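Local atomic coordinates of FI20010p1 (Drosophila melanogaster, PDB entry 7CFB), a protein that probably acts in piRNA amplification and gene silencing as the Tudor-domain protein Krimper, the fragment here being its first extended Tudor domain without ligand. Residues A[78-83]-A[106-111]; A[100-105]-A[139-144]; A[74-79]-A[150-155]. One frame throughout, in Å; residues are numbered along the deposited sequence.

Interaction 1: residues A[78-83]-A[106-111]; sequences KVLQRQ and NNIITR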
ATOM      1  N   LYS A  78      -6.964   5.385 -10.852  1.00 35.44           N
ATOM      2  CA  LYS A  78      -6.882   6.646 -11.622  1.00 36.99           C
ATOM      3  C   LYS A  78      -5.879   7.596 -10.969  1.00 36.96           C
ATOM      4  O   LYS A  78      -5.161   8.232 -11.687  1.00 33.26           O
ATOM      5  CB  LYS A  78      -8.254   7.296 -11.743  1.00 33.05           C
ATOM      6  CG  LYS A  78      -9.154   6.753 -12.827  1.00 36.10           C
ATOM      7  CD  LYS A  78     -10.380   7.618 -12.973  1.00 44.67           C
ATOM      8  CE  LYS A  78     -11.547   6.968 -13.682  1.00 53.24           C
ATOM      9  NZ  LYS A  78     -11.117   6.049 -14.757  1.00 55.14           N
ATOM     10  N   VAL A  79      -5.882   7.709  -9.650  1.00 33.71           N
ATOM     11  CA  VAL A  79      -4.894   8.574  -8.946  1.00 27.87           C
ATOM     12  C   VAL A  79      -3.488   8.012  -9.157  1.00 27.85           C
ATOM     13  O   VAL A  79      -2.596   8.761  -9.432  1.00 29.52           O
ATOM     14  CB  VAL A  79      -5.198   8.665  -7.448  1.00 34.00           C
ATOM     15  CG1 VAL A  79      -4.005   9.171  -6.658  1.00 33.32           C
ATOM     16  CG2 VAL A  79      -6.415   9.512  -7.186  1.00 28.71           C
ATOM     17  N   LEU A  80      -3.354   6.701  -9.075  1.00 26.04           N
ATOM     18  CA  LEU A  80      -2.029   6.068  -9.172  1.00 32.11           C
ATOM     19  C   LEU A  80      -1.386   6.343 -10.529  1.00 32.42           C
ATOM     20  O   LEU A  80      -0.262   6.706 -10.548  1.00 30.26           O
ATOM     21  CB  LEU A  80      -2.153   4.577  -8.887  1.00 27.12           C
ATOM     22  CG  LEU A  80      -0.833   3.911  -8.558  1.00 40.75           C
ATOM     23  CD1 LEU A  80      -0.989   2.887  -7.460  1.00 37.57           C
ATOM     24  CD2 LEU A  80      -0.222   3.295  -9.792  1.00 36.76           C
ATOM     25  N   GLN A  81      -2.166   6.318 -11.594  1.00 32.61           N
ATOM     26  CA  GLN A  81      -1.659   6.512 -12.976  1.00 39.45           C
ATOM     27  C   GLN A  81      -1.688   7.990 -13.393  1.00 44.01           C
ATOM     28  O   GLN A  81      -1.597   8.258 -14.570  1.00 40.19           O
ATOM     29  CB  GLN A  81      -2.372   5.555 -13.912  1.00 35.09           C
ATOM     30  CG  GLN A  81      -1.996   4.118 -13.648  1.00 35.86           C
ATOM     31  CD  GLN A  81      -2.866   3.183 -14.435  1.00 49.68           C
ATOM     32  OE1 GLN A  81      -2.439   2.597 -15.405  1.00 48.34           O
ATOM     33  NE2 GLN A  81      -4.105   3.049 -14.018  1.00 41.89           N
ATOM     34  N   ARG A  82      -1.904   8.888 -12.439  1.00 32.32           N
ATOM     35  CA  ARG A  82      -1.897  10.352 -12.632  1.00 32.95           C
ATOM     36  C   ARG A  82      -2.970  10.768 -13.634  1.00 40.03           C
ATOM     37  O   ARG A  82      -2.712  11.652 -14.391  1.00 35.20           O
ATOM     38  CB  ARG A  82      -0.491  10.831 -13.002  1.00 35.86           C
ATOM     39  CG  ARG A  82       0.527  10.644 -11.893  1.00 33.53           C
ATOM     40  CD  ARG A  82       1.652  11.643 -11.881  1.00 43.85           C
ATOM     41  NE  ARG A  82       1.234  12.907 -11.340  1.00 43.41           N
ATOM     42  CZ  ARG A  82       1.983  13.988 -11.301  1.00 49.62           C
ATOM     43  NH1 ARG A  82       3.211  13.954 -11.766  1.00 33.76           N
ATOM     44  NH2 ARG A  82       1.512  15.092 -10.771  1.00 43.05           N
ATOM     45  N   GLN A  83      -4.122  10.111 -13.602  1.00 37.17           N
ATOM     46  CA  GLN A  83      -5.259  10.416 -14.488  1.00 44.21           C
ATOM     47  C   GLN A  83      -6.202  11.405 -13.801  1.00 39.91           C
ATOM     48  O   GLN A  83      -7.167  11.756 -14.419  1.00 38.84           O
ATOM     49  CB  GLN A  83      -5.956   9.130 -14.927  1.00 35.51           C
ATOM     50  CG  GLN A  83      -5.083   8.224 -15.771  1.00 36.80           C
ATOM     51  CD  GLN A  83      -5.700   6.872 -16.017  1.00 46.56           C
ATOM     52  OE1 GLN A  83      -6.740   6.537 -15.494  1.00 47.72           O
ATOM     53  NE2 GLN A  83      -5.035   6.059 -16.804  1.00 56.32           N
ATOM     54  N   ASN A 106       9.299   7.527 -10.633  1.00 39.72           N
ATOM     55  CA  ASN A 106       8.514   6.530 -11.395  1.00 42.45           C
ATOM     56  C   ASN A 106       7.128   7.038 -11.780  1.00 35.04           C
ATOM     57  O   ASN A 106       6.353   6.280 -12.246  1.00 34.54           O
ATOM     58  CB  ASN A 106       8.592   5.181 -10.716  1.00 42.31           C
ATOM     59  CG  ASN A 106      10.035   4.799 -10.542  1.00 44.44           C
ATOM     60  OD1 ASN A 106      10.516   4.732  -9.432  1.00 48.90           O
ATOM     61  ND2 ASN A 106      10.736   4.602 -11.634  1.00 35.49           N
ATOM     62  N   ASN A 107       6.860   8.291 -11.497  1.00 37.62           N
ATOM     63  CA  ASN A 107       5.602   8.958 -11.904  1.00 43.26           C
ATOM     64  C   ASN A 107       4.316   8.248 -11.451  1.00 44.06           C
ATOM     65  O   ASN A 107       3.423   8.112 -12.266  1.00 44.19           O
ATOM     66  CB  ASN A 107       5.620   9.286 -13.395  1.00 39.50           C
ATOM     67  CG  ASN A 107       4.857  10.549 -13.707  1.00 51.45           C
ATOM     68  OD1 ASN A 107       4.743  11.439 -12.874  1.00 45.22           O
ATOM     69  ND2 ASN A 107       4.292  10.601 -14.892  1.00 56.23           N
ATOM     70  N   ILE A 108       4.224   7.805 -10.203  1.00 39.78           N
ATOM     71  CA  ILE A 108       2.940   7.231  -9.711  1.00 33.13           C
ATOM     72  C   ILE A 108       2.575   7.909  -8.398  1.00 30.08           C
ATOM     73  O   ILE A 108       3.434   8.454  -7.773  1.00 33.14           O
ATOM     74  CB  ILE A 108       2.957   5.704  -9.579  1.00 27.54           C
ATOM     75  CG1 ILE A 108       3.738   5.232  -8.359  1.00 33.93           C
ATOM     76  CG2 ILE A 108       3.406   5.032 -10.851  1.00 45.66           C
ATOM     77  CD1 ILE A 108       3.298   3.897  -7.872  1.00 35.55           C
ATOM     78  N   ILE A 109       1.296   7.941  -8.073  1.00 26.13           N
ATOM     79  CA  ILE A 109       0.843   8.566  -6.808  1.00 27.50           C
ATOM     80  C   ILE A 109       0.091   7.506  -6.004  1.00 28.11           C
ATOM     81  O   ILE A 109      -0.906   6.998  -6.484  1.00 22.40           O
ATOM     82  CB  ILE A 109       0.007   9.810  -7.097  1.00 30.36           C
ATOM     83  CG1 ILE A 109       0.839  10.899  -7.771  1.00 28.82           C
ATOM     84  CG2 ILE A 109      -0.672  10.300  -5.848  1.00 25.54           C
ATOM     85  CD1 ILE A 109       0.059  12.132  -8.076  1.00 29.36           C
ATOM     86  N   THR A 110       0.539   7.262  -4.784  1.00 26.51           N
ATOM     87  CA  THR A 110      -0.054   6.183  -3.965  1.00 23.46           C
ATOM     88  C   THR A 110      -0.597   6.712  -2.639  1.00 26.13           C
ATOM     89  O   THR A 110      -0.089   7.692  -2.170  1.00 24.02           O
ATOM     90  CB  THR A 110       0.988   5.092  -3.755  1.00 29.02           C
ATOM     91  OG1 THR A 110       0.355   3.883  -3.363  1.00 36.64           O
ATOM     92  CG2 THR A 110       2.049   5.486  -2.762  1.00 24.58           C
ATOM     93  N   ARG A 111      -1.576   6.009  -2.078  1.00 25.27           N
ATOM     94  CA  ARG A 111      -2.226   6.369  -0.793  1.00 27.03           C
ATOM     95  C   ARG A 111      -1.263   6.060   0.346  1.00 25.88           C
ATOM     96  O   ARG A 111      -0.603   5.071   0.283  1.00 28.32           O
ATOM     97  CB  ARG A 111      -3.610   5.737  -0.645  1.00 22.48           C
ATOM     98  CG  ARG A 111      -4.569   6.067  -1.771  1.00 21.97           C
ATOM     99  CD  ARG A 111      -6.003   5.840  -1.386  1.00 24.55           C
ATOM    100  NE  ARG A 111      -6.227   4.439  -1.149  1.00 26.42           N
ATOM    101  CZ  ARG A 111      -7.224   3.939  -0.471  1.00 24.33           C
ATOM    102  NH1 ARG A 111      -8.133   4.715   0.060  1.00 24.42           N
ATOM    103  NH2 ARG A 111      -7.298   2.649  -0.308  1.00 28.14           N
TER
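L80 and I109 join the end of helix 74-80 to strand 108-117 through their backbones. I109 N donates a hydrogen bond to L80 O at 3.2 Å. Beside this bond, L80 CA comes to 3.1 Å from I109 O in a CA-H...O contact, so each residue meets the other's carbonyl oxygen.

The side chains of I109 and I108 take different partners. I109 sends CG2 against V79 CG1, 3.6 Å away and crossing it at about a right angle, while its other branch, CG1 beside the backbone N (chi1 -65°), carries CD1 to within 3.6 Å of R82 NE. I108 lies alongside L80, both pointing the same way, with L80 CD2 at 4.0 Å from I108 CB; I224 of helix 215-228 also touches L80. Cut back to an alanine, I109 would lose both branches, which is likely to open a gap beside V79 CG1 and take away the CD1 packing on the R82 side chain, leaving it held across this contact mainly through N107.

R82 bends at chi3 (77°) and brings NH1 edge-on to N107 OD1 at 3.1 Å, a nearly straight bond in both the guanidinium and carbonyl planes although the two flat groups stand 81° apart. Behind R82, backbone bonds from Q83 N to K78 O and from R82 N to V79 O end the helix, with R82 at positive phi. This is a Schellman motif, set against a strand that begins with a G1 beta bulge, where N107 and I108 both face D103 in the Tudor domain's antiparallel sheet.

Interaction 2: residues A[100-105]-A[139-144]; sequences AVLDSI and NETIFK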
ATOM      1  N   ALA A 100      -2.157  11.303  -0.242  1.00 25.05           N
ATOM      2  CA  ALA A 100      -1.407  10.727  -1.368  1.00 22.45           C
ATOM      3  C   ALA A 100       0.020  11.269  -1.410  1.00 32.33           C
ATOM      4  O   ALA A 100       0.251  12.369  -0.971  1.00 26.87           O
ATOM      5  CB  ALA A 100      -2.150  10.985  -2.643  1.00 27.99           C
ATOM      6  N   VAL A 101       0.928  10.436  -1.880  1.00 25.59           N
ATOM      7  CA  VAL A 101       2.348  10.806  -2.025  1.00 25.38           C
ATOM      8  C   VAL A 101       2.777  10.503  -3.456  1.00 25.48           C
ATOM      9  O   VAL A 101       2.353   9.541  -4.012  1.00 23.55           O
ATOM     10  CB  VAL A 101       3.240  10.150  -0.963  1.00 29.31           C
ATOM     11  CG1 VAL A 101       3.179   8.643  -0.993  1.00 24.00           C
ATOM     12  CG2 VAL A 101       4.663  10.649  -1.022  1.00 22.31           C
ATOM     13  N   LEU A 102       3.604  11.367  -3.999  1.00 27.93           N
ATOM     14  CA  LEU A 102       4.079  11.192  -5.378  1.00 31.06           C
ATOM     15  C   LEU A 102       5.438  10.515  -5.388  1.00 21.94           C
ATOM     16  O   LEU A 102       6.286  10.919  -4.659  1.00 32.65           O
ATOM     17  CB  LEU A 102       4.159  12.565  -6.052  1.00 32.47           C
ATOM     18  CG  LEU A 102       4.945  12.578  -7.357  1.00 32.27           C
ATOM     19  CD1 LEU A 102       4.167  11.934  -8.474  1.00 26.49           C
ATOM     20  CD2 LEU A 102       5.354  13.980  -7.727  1.00 37.43           C
ATOM     21  N   ASP A 103       5.544   9.440  -6.136  1.00 30.61           N
ATOM     22  CA  ASP A 103       6.857   8.841  -6.439  1.00 30.87           C
ATOM     23  C   ASP A 103       7.249   9.588  -7.719  1.00 33.82           C
ATOM     24  O   ASP A 103       6.708   9.266  -8.737  1.00 30.32           O
ATOM     25  CB  ASP A 103       6.758   7.333  -6.635  1.00 30.33           C
ATOM     26  CG  ASP A 103       8.044   6.732  -7.148  1.00 42.28           C
ATOM     27  OD1 ASP A 103       8.924   7.486  -7.477  1.00 38.19           O
ATOM     28  OD2 ASP A 103       8.145   5.532  -7.193  1.00 38.49           O
ATOM     29  N   SER A 104       8.058  10.638  -7.598  1.00 32.59           N
ATOM     30  CA  SER A 104       8.416  11.489  -8.762  1.00 40.49           C
ATOM     31  C   SER A 104       9.269  10.768  -9.799  1.00 36.58           C
ATOM     32  O   SER A 104       9.000  10.945 -10.957  1.00 46.67           O
ATOM     33  CB  SER A 104       8.913  12.845  -8.396  1.00 35.20           C
ATOM     34  OG  SER A 104      10.160  12.789  -7.770  1.00 49.28           O
ATOM     35  N   ILE A 105      10.196   9.936  -9.370  1.00 37.66           N
ATOM     36  CA  ILE A 105      11.045   9.209 -10.349  1.00 48.47           C
ATOM     37  C   ILE A 105      10.194   8.297 -11.231  1.00 45.70           C
ATOM     38  O   ILE A 105      10.312   8.395 -12.435  1.00 44.27           O
ATOM     39  CB  ILE A 105      12.121   8.388  -9.616  1.00 43.55           C
ATOM     40  CG1 ILE A 105      12.842   9.207  -8.553  1.00 51.87           C
ATOM     41  CG2 ILE A 105      13.107   7.824 -10.605  1.00 44.64           C
ATOM     42  CD1 ILE A 105      13.673  10.317  -9.096  1.00 43.17           C
ATOM     43  N   ASN A 139       9.983  15.904   3.072  1.00 40.45           N
ATOM     44  CA  ASN A 139      10.292  16.759   1.905  1.00 40.92           C
ATOM     45  C   ASN A 139       9.526  16.235   0.690  1.00 36.76           C
ATOM     46  O   ASN A 139       9.677  16.782  -0.361  1.00 35.47           O
ATOM     47  CB  ASN A 139      11.788  16.704   1.595  1.00 47.40           C
ATOM     48  CG  ASN A 139      12.216  15.302   1.254  1.00 40.95           C
ATOM     49  OD1 ASN A 139      11.478  14.372   1.473  1.00 47.37           O
ATOM     50  ND2 ASN A 139      13.394  15.127   0.706  1.00 57.84           N
ATOM     51  N   GLU A 140       8.771  15.146   0.871  1.00 33.09           N
ATOM     52  CA  GLU A 140       8.024  14.488  -0.238  1.00 35.27           C
ATOM     53  C   GLU A 140       6.863  15.358  -0.735  1.00 27.83           C
ATOM     54  O   GLU A 140       6.251  16.065   0.090  1.00 31.34           O
ATOM     55  CB  GLU A 140       7.518  13.115   0.209  1.00 32.17           C
ATOM     56  CG  GLU A 140       8.630  12.110   0.449  1.00 34.43           C
ATOM     57  CD  GLU A 140       9.181  12.102   1.865  1.00 29.48           C
ATOM     58  OE1 GLU A 140       8.797  12.989   2.653  1.00 29.86           O
ATOM     59  OE2 GLU A 140       9.995  11.209   2.176  1.00 41.23           O
ATOM     60  N   THR A 141       6.586  15.292  -2.044  1.00 29.73           N
ATOM     61  CA  THR A 141       5.467  16.020  -2.675  1.00 36.15           C
ATOM     62  C   THR A 141       4.201  15.237  -2.337  1.00 37.63           C
ATOM     63  O   THR A 141       4.097  14.114  -2.773  1.00 29.32           O
ATOM     64  CB  THR A 141       5.645  16.018  -4.190  1.00 35.39           C
ATOM     65  OG1 THR A 141       6.764  16.846  -4.450  1.00 32.71           O
ATOM     66  CG2 THR A 141       4.438  16.543  -4.919  1.00 34.24           C
ATOM     67  N   ILE A 142       3.276  15.858  -1.621  1.00 32.22           N
ATOM     68  CA  ILE A 142       2.061  15.158  -1.132  1.00 33.10           C
ATOM     69  C   ILE A 142       0.796  15.897  -1.554  1.00 36.38           C
ATOM     70  O   ILE A 142       0.846  17.091  -1.752  1.00 32.28           O
ATOM     71  CB  ILE A 142       2.138  14.977   0.390  1.00 27.80           C
ATOM     72  CG1 ILE A 142       2.130  16.311   1.123  1.00 27.49           C
ATOM     73  CG2 ILE A 142       3.337  14.147   0.767  1.00 28.09           C
ATOM     74  CD1 ILE A 142       1.622  16.221   2.502  1.00 25.68           C
ATOM     75  N   PHE A 143      -0.300  15.165  -1.641  1.00 34.60           N
ATOM     76  CA  PHE A 143      -1.602  15.711  -2.068  1.00 33.12           C
ATOM     77  C   PHE A 143      -2.746  15.201  -1.205  1.00 35.43           C
ATOM     78  O   PHE A 143      -2.620  14.186  -0.561  1.00 29.68           O
ATOM     79  CB  PHE A 143      -1.937  15.218  -3.465  1.00 22.95           C
ATOM     80  CG  PHE A 143      -0.832  15.370  -4.466  1.00 36.76           C
ATOM     81  CD1 PHE A 143      -0.614  16.576  -5.089  1.00 31.94           C
ATOM     82  CD2 PHE A 143      -0.012  14.308  -4.771  1.00 33.99           C
ATOM     83  CE1 PHE A 143       0.399  16.704  -6.016  1.00 37.05           C
ATOM     84  CE2 PHE A 143       1.004  14.437  -5.692  1.00 43.30           C
ATOM     85  CZ  PHE A 143       1.190  15.635  -6.326  1.00 39.12           C
ATOM     86  N   LYS A 144      -3.817  15.981  -1.219  1.00 33.55           N
ATOM     87  CA  LYS A 144      -5.108  15.691  -0.576  1.00 31.72           C
ATOM     88  C   LYS A 144      -5.932  14.832  -1.529  1.00 33.16           C
ATOM     89  O   LYS A 144      -5.902  15.053  -2.704  1.00 31.14           O
ATOM     90  CB  LYS A 144      -5.851  16.990  -0.293  1.00 36.37           C
ATOM     91  CG  LYS A 144      -7.129  16.816   0.506  1.00 47.04           C
ATOM     92  CD  LYS A 144      -8.206  17.761   0.078  1.00 52.49           C
ATOM     93  CE  LYS A 144      -8.487  18.807   1.120  1.00 55.85           C
ATOM     94  NZ  LYS A 144      -9.403  18.276   2.153  1.00 72.82           N
TER
HETATM   95  O   HOH W   1       7.540  12.723  -3.471  1.00 39.87           O
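An antiparallel strand pair in the SH3-like Tudor sheet, formed by 99-103 and 142-144, makes this contact. The axes of the two short strand segments approach to 4.7 Å, their N-to-C directions 144° apart. A100 and F143 are a hydrogen-bonded pair: A100 N reaches F143 O and F143 N reaches A100 O, both at 2.9 Å. V101 and I142 follow as the non-hydrogen-bonded pair, and one residue further on L102 N donates to T141 O at 3.0 Å.

On the face that carries A100 and F143, L102 does much of the packing. Its CB meets the edge of the F143 ring at CE2, 3.7 Å away, near the ring plane. L102 CG stands opposite the backbone N (chi1 166°), and from there CD2 runs alongside T141, 3.9 Å from its methyl CG2. I109 of strand 108-117 touches A100, L102 and F143, joining this face to the neighbouring strand.

V101 and I142 occupy the other face, CG2 to CG2 at 4.1 Å, with F136 of strand 132-136 against both. V101 CG2 also lies beside E140 CB, the two side chains pointing the same way. E140 bends at chi2 (89°) and carries its carboxylate off to the preceding turn, where OE1 accepts from G138 N and OE2 from D137 N; both oxygens are thus held by backbone N-H groups.

T141 OG1 has its own partner in K241 N near the C terminus. Past the last direct backbone bond a water sits between the two segments; its approach to L102 O is too short to be other than doubtful, but it accepts from T141 N at 3.1 Å.

Interaction 3: residues A[74-79]-A[150-155]; sequences DRIKKV and KRLPAQ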
ATOM      1  N   ASP A  74     -11.371   1.574  -8.632  1.00 37.55           N
ATOM      2  CA  ASP A  74     -11.003   2.292  -9.874  1.00 38.25           C
ATOM      3  C   ASP A  74     -10.498   3.709  -9.591  1.00 30.69           C
ATOM      4  O   ASP A  74      -9.527   4.075 -10.207  1.00 32.29           O
ATOM      5  CB  ASP A  74     -12.163   2.307 -10.868  1.00 49.48           C
ATOM      6  CG  ASP A  74     -11.775   2.826 -12.235  1.00 60.04           C
ATOM      7  OD1 ASP A  74     -11.188   2.072 -12.981  1.00 60.40           O
ATOM      8  OD2 ASP A  74     -12.028   4.000 -12.507  1.00 62.22           O
ATOM      9  N   ARG A  75     -11.083   4.428  -8.654  1.00 34.93           N
ATOM     10  CA  ARG A  75     -10.620   5.810  -8.379  1.00 38.94           C
ATOM     11  C   ARG A  75      -9.168   5.808  -7.884  1.00 40.11           C
ATOM     12  O   ARG A  75      -8.463   6.728  -8.226  1.00 32.34           O
ATOM     13  CB  ARG A  75     -11.585   6.542  -7.462  1.00 26.57           C
ATOM     14  CG  ARG A  75     -12.950   6.759  -8.087  1.00 39.01           C
ATOM     15  CD  ARG A  75     -13.079   8.106  -8.745  1.00 38.44           C
ATOM     16  NE  ARG A  75     -13.198   9.177  -7.801  1.00 40.29           N
ATOM     17  CZ  ARG A  75     -13.090  10.436  -8.129  1.00 40.33           C
ATOM     18  NH1 ARG A  75     -12.830  10.747  -9.376  1.00 45.33           N
ATOM     19  NH2 ARG A  75     -13.233  11.374  -7.228  1.00 42.53           N
ATOM     20  N   ILE A  76      -8.786   4.828  -7.066  1.00 37.55           N
ATOM     21  CA  ILE A  76      -7.389   4.729  -6.571  1.00 28.32           C
ATOM     22  C   ILE A  76      -6.490   4.482  -7.775  1.00 30.01           C
ATOM     23  O   ILE A  76      -5.487   5.126  -7.876  1.00 29.80           O
ATOM     24  CB  ILE A  76      -7.231   3.611  -5.533  1.00 28.76           C
ATOM     25  CG1 ILE A  76      -8.183   3.773  -4.350  1.00 27.29           C
ATOM     26  CG2 ILE A  76      -5.780   3.486  -5.112  1.00 23.20           C
ATOM     27  CD1 ILE A  76      -8.421   2.500  -3.600  1.00 27.14           C
ATOM     28  N   LYS A  77      -6.918   3.615  -8.680  1.00 28.33           N
ATOM     29  CA  LYS A  77      -6.121   3.301  -9.887  1.00 35.05           C
ATOM     30  C   LYS A  77      -5.924   4.574 -10.714  1.00 32.03           C
ATOM     31  O   LYS A  77      -4.840   4.801 -11.158  1.00 32.29           O
ATOM     32  CB  LYS A  77      -6.828   2.220 -10.695  1.00 31.67           C
ATOM     33  CG  LYS A  77      -7.073   0.909  -9.971  1.00 29.70           C
ATOM     34  CD  LYS A  77      -7.490  -0.180 -10.904  1.00 30.62           C
ATOM     35  CE  LYS A  77      -8.674  -0.990 -10.429  1.00 43.38           C
ATOM     36  NZ  LYS A  77      -8.777  -2.281 -11.135  1.00 37.81           N
ATOM     37  N   LYS A  78      -6.964   5.385 -10.852  1.00 35.44           N
ATOM     38  CA  LYS A  78      -6.882   6.646 -11.622  1.00 36.99           C
ATOM     39  C   LYS A  78      -5.879   7.596 -10.969  1.00 36.96           C
ATOM     40  O   LYS A  78      -5.161   8.232 -11.687  1.00 33.26           O
ATOM     41  CB  LYS A  78      -8.254   7.296 -11.743  1.00 33.05           C
ATOM     42  CG  LYS A  78      -9.154   6.753 -12.827  1.00 36.10           C
ATOM     43  CD  LYS A  78     -10.380   7.618 -12.973  1.00 44.67           C
ATOM     44  CE  LYS A  78     -11.547   6.968 -13.682  1.00 53.24           C
ATOM     45  NZ  LYS A  78     -11.117   6.049 -14.757  1.00 55.14           N
ATOM     46  N   VAL A  79      -5.882   7.709  -9.650  1.00 33.71           N
ATOM     47  CA  VAL A  79      -4.894   8.574  -8.946  1.00 27.87           C
ATOM     48  C   VAL A  79      -3.488   8.012  -9.157  1.00 27.85           C
ATOM     49  O   VAL A  79      -2.596   8.761  -9.432  1.00 29.52           O
ATOM     50  CB  VAL A  79      -5.198   8.665  -7.448  1.00 34.00           C
ATOM     51  CG1 VAL A  79      -4.005   9.171  -6.658  1.00 33.32           C
ATOM     52  CG2 VAL A  79      -6.415   9.512  -7.186  1.00 28.71           C
ATOM     53  N   LYS A 150     -10.377   8.902  -0.449  1.00 26.99           N
ATOM     54  CA  LYS A 150      -9.810   8.858   0.899  1.00 27.81           C
ATOM     55  C   LYS A 150     -10.501   7.738   1.684  1.00 39.80           C
ATOM     56  O   LYS A 150      -9.818   7.026   2.365  1.00 25.77           O
ATOM     57  CB  LYS A 150      -9.996  10.242   1.513  1.00 30.63           C
ATOM     58  CG  LYS A 150      -9.561  10.407   2.955  1.00 38.54           C
ATOM     59  CD  LYS A 150      -9.257  11.820   3.332  1.00 39.50           C
ATOM     60  CE  LYS A 150     -10.098  12.293   4.489  1.00 50.04           C
ATOM     61  NZ  LYS A 150      -9.479  13.423   5.210  1.00 51.25           N
ATOM     62  N   ARG A 151     -11.810   7.583   1.506  1.00 30.05           N
ATOM     63  CA  ARG A 151     -12.659   6.641   2.277  1.00 35.11           C
ATOM     64  C   ARG A 151     -12.641   5.215   1.729  1.00 30.72           C
ATOM     65  O   ARG A 151     -13.212   4.385   2.366  1.00 30.66           O
ATOM     66  CB  ARG A 151     -14.082   7.185   2.385  1.00 28.53           C
ATOM     67  CG  ARG A 151     -14.237   8.318   3.382  1.00 26.28           C
ATOM     68  CD  ARG A 151     -15.599   8.952   3.282  1.00 28.27           C
ATOM     69  NE  ARG A 151     -15.770  10.087   4.142  1.00 31.07           N
ATOM     70  CZ  ARG A 151     -16.094  10.026   5.406  1.00 35.47           C
ATOM     71  NH1 ARG A 151     -16.277   8.856   5.980  1.00 35.01           N
ATOM     72  NH2 ARG A 151     -16.217  11.129   6.103  1.00 28.64           N
ATOM     73  N   LEU A 152     -12.008   4.970   0.593  1.00 31.00           N
ATOM     74  CA  LEU A 152     -11.978   3.606   0.025  1.00 29.00           C
ATOM     75  C   LEU A 152     -11.126   2.655   0.874  1.00 30.78           C
ATOM     76  O   LEU A 152     -10.154   3.081   1.422  1.00 30.59           O
ATOM     77  CB  LEU A 152     -11.497   3.671  -1.418  1.00 23.28           C
ATOM     78  CG  LEU A 152     -12.527   4.210  -2.399  1.00 35.27           C
ATOM     79  CD1 LEU A 152     -11.882   4.479  -3.738  1.00 37.03           C
ATOM     80  CD2 LEU A 152     -13.687   3.250  -2.550  1.00 31.32           C
ATOM     81  N   PRO A 153     -11.456   1.357   0.963  1.00 35.17           N
ATOM     82  CA  PRO A 153     -10.682   0.415   1.762  1.00 27.07           C
ATOM     83  C   PRO A 153      -9.233   0.208   1.292  1.00 34.97           C
ATOM     84  O   PRO A 153      -8.970   0.245   0.149  1.00 24.05           O
ATOM     85  CB  PRO A 153     -11.430  -0.904   1.591  1.00 26.34           C
ATOM     86  CG  PRO A 153     -12.801  -0.495   1.173  1.00 35.37           C
ATOM     87  CD  PRO A 153     -12.598   0.738   0.330  1.00 24.77           C
ATOM     88  N   ALA A 154      -8.342  -0.005   2.242  1.00 24.79           N
ATOM     89  CA  ALA A 154      -6.934  -0.258   1.917  1.00 26.43           C
ATOM     90  C   ALA A 154      -6.901  -1.540   1.111  1.00 28.03           C
ATOM     91  O   ALA A 154      -7.486  -2.485   1.525  1.00 29.74           O
ATOM     92  CB  ALA A 154      -6.141  -0.395   3.186  1.00 22.60           C
ATOM     93  N   GLN A 155      -6.227  -1.514  -0.011  1.00 23.34           N
ATOM     94  CA  GLN A 155      -6.116  -2.686  -0.897  1.00 24.74           C
ATOM     95  C   GLN A 155      -5.289  -3.809  -0.269  1.00 28.38           C
ATOM     96  O   GLN A 155      -5.616  -4.943  -0.483  1.00 26.09           O
ATOM     97  CB  GLN A 155      -5.588  -2.255  -2.260  1.00 24.70           C
ATOM     98  CG  GLN A 155      -6.557  -1.335  -2.981  1.00 24.27           C
ATOM     99  CD  GLN A 155      -7.858  -2.044  -3.236  1.00 32.26           C
ATOM    100  OE1 GLN A 155      -7.908  -3.004  -3.961  1.00 31.32           O
ATOM    101  NE2 GLN A 155      -8.916  -1.579  -2.625  1.00 29.23           N
TER
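I76 and L152 join helix 74-80 to the loop that leads from helix 147-150 into strand 157-161, within the Tudor domain. The contact is apolar. I76 carries CG1 beside the backbone N, opposite the carbonyl carbon (chi1 -56°), and the chain runs on extended at chi2, so CD1 projects from the helix to meet the loop. L152 comes the other way, also extended at chi2 (169°), and the two slide past each other: L152 CD1 lies 3.8 Å from I76 CG1, while I76 CD1 reaches back to L152 CB at 3.9 Å. R75 adds only its CB, 4.3 Å from L152 CD1; its chain then turns off, and NE makes a salt bridge with D148.

I149 also touches R75 and I76. R111 of strand 108-117 bonds to L152 O and P153 O and also touches I76, tying the loop to the sheet. Q155 folds back at both chi1 and chi2, near -60° each, with OE1 accepting from W69 N. Its NE2 faces I76 CD1 at 4.2 Å and makes a weak hydrogen bond to P153 O at 3.3 Å.

From the N terminus, helix 74-80 comes first and serves two contacts: interaction 3 uses its body, interaction 1 its last turn, and the two share K78 and V79. Interaction 1 closes the shortest loop, reaching strand 108-117 after strands 87-89 and 99-103. Interaction 2 starts inside that loop, at 100-105, and ends beyond it at 139-144, so the two cross; their strands 99-103 and 108-117 are sheet neighbours, and I109 CD1 packs on F143 CE2. Interaction 3 closes the longest loop, at 150-155, and encloses interaction 2, about 16 Å away between centres. R111 links interactions 1 and 3, so helix, sheet and the loop before strand 157-161 are tied together.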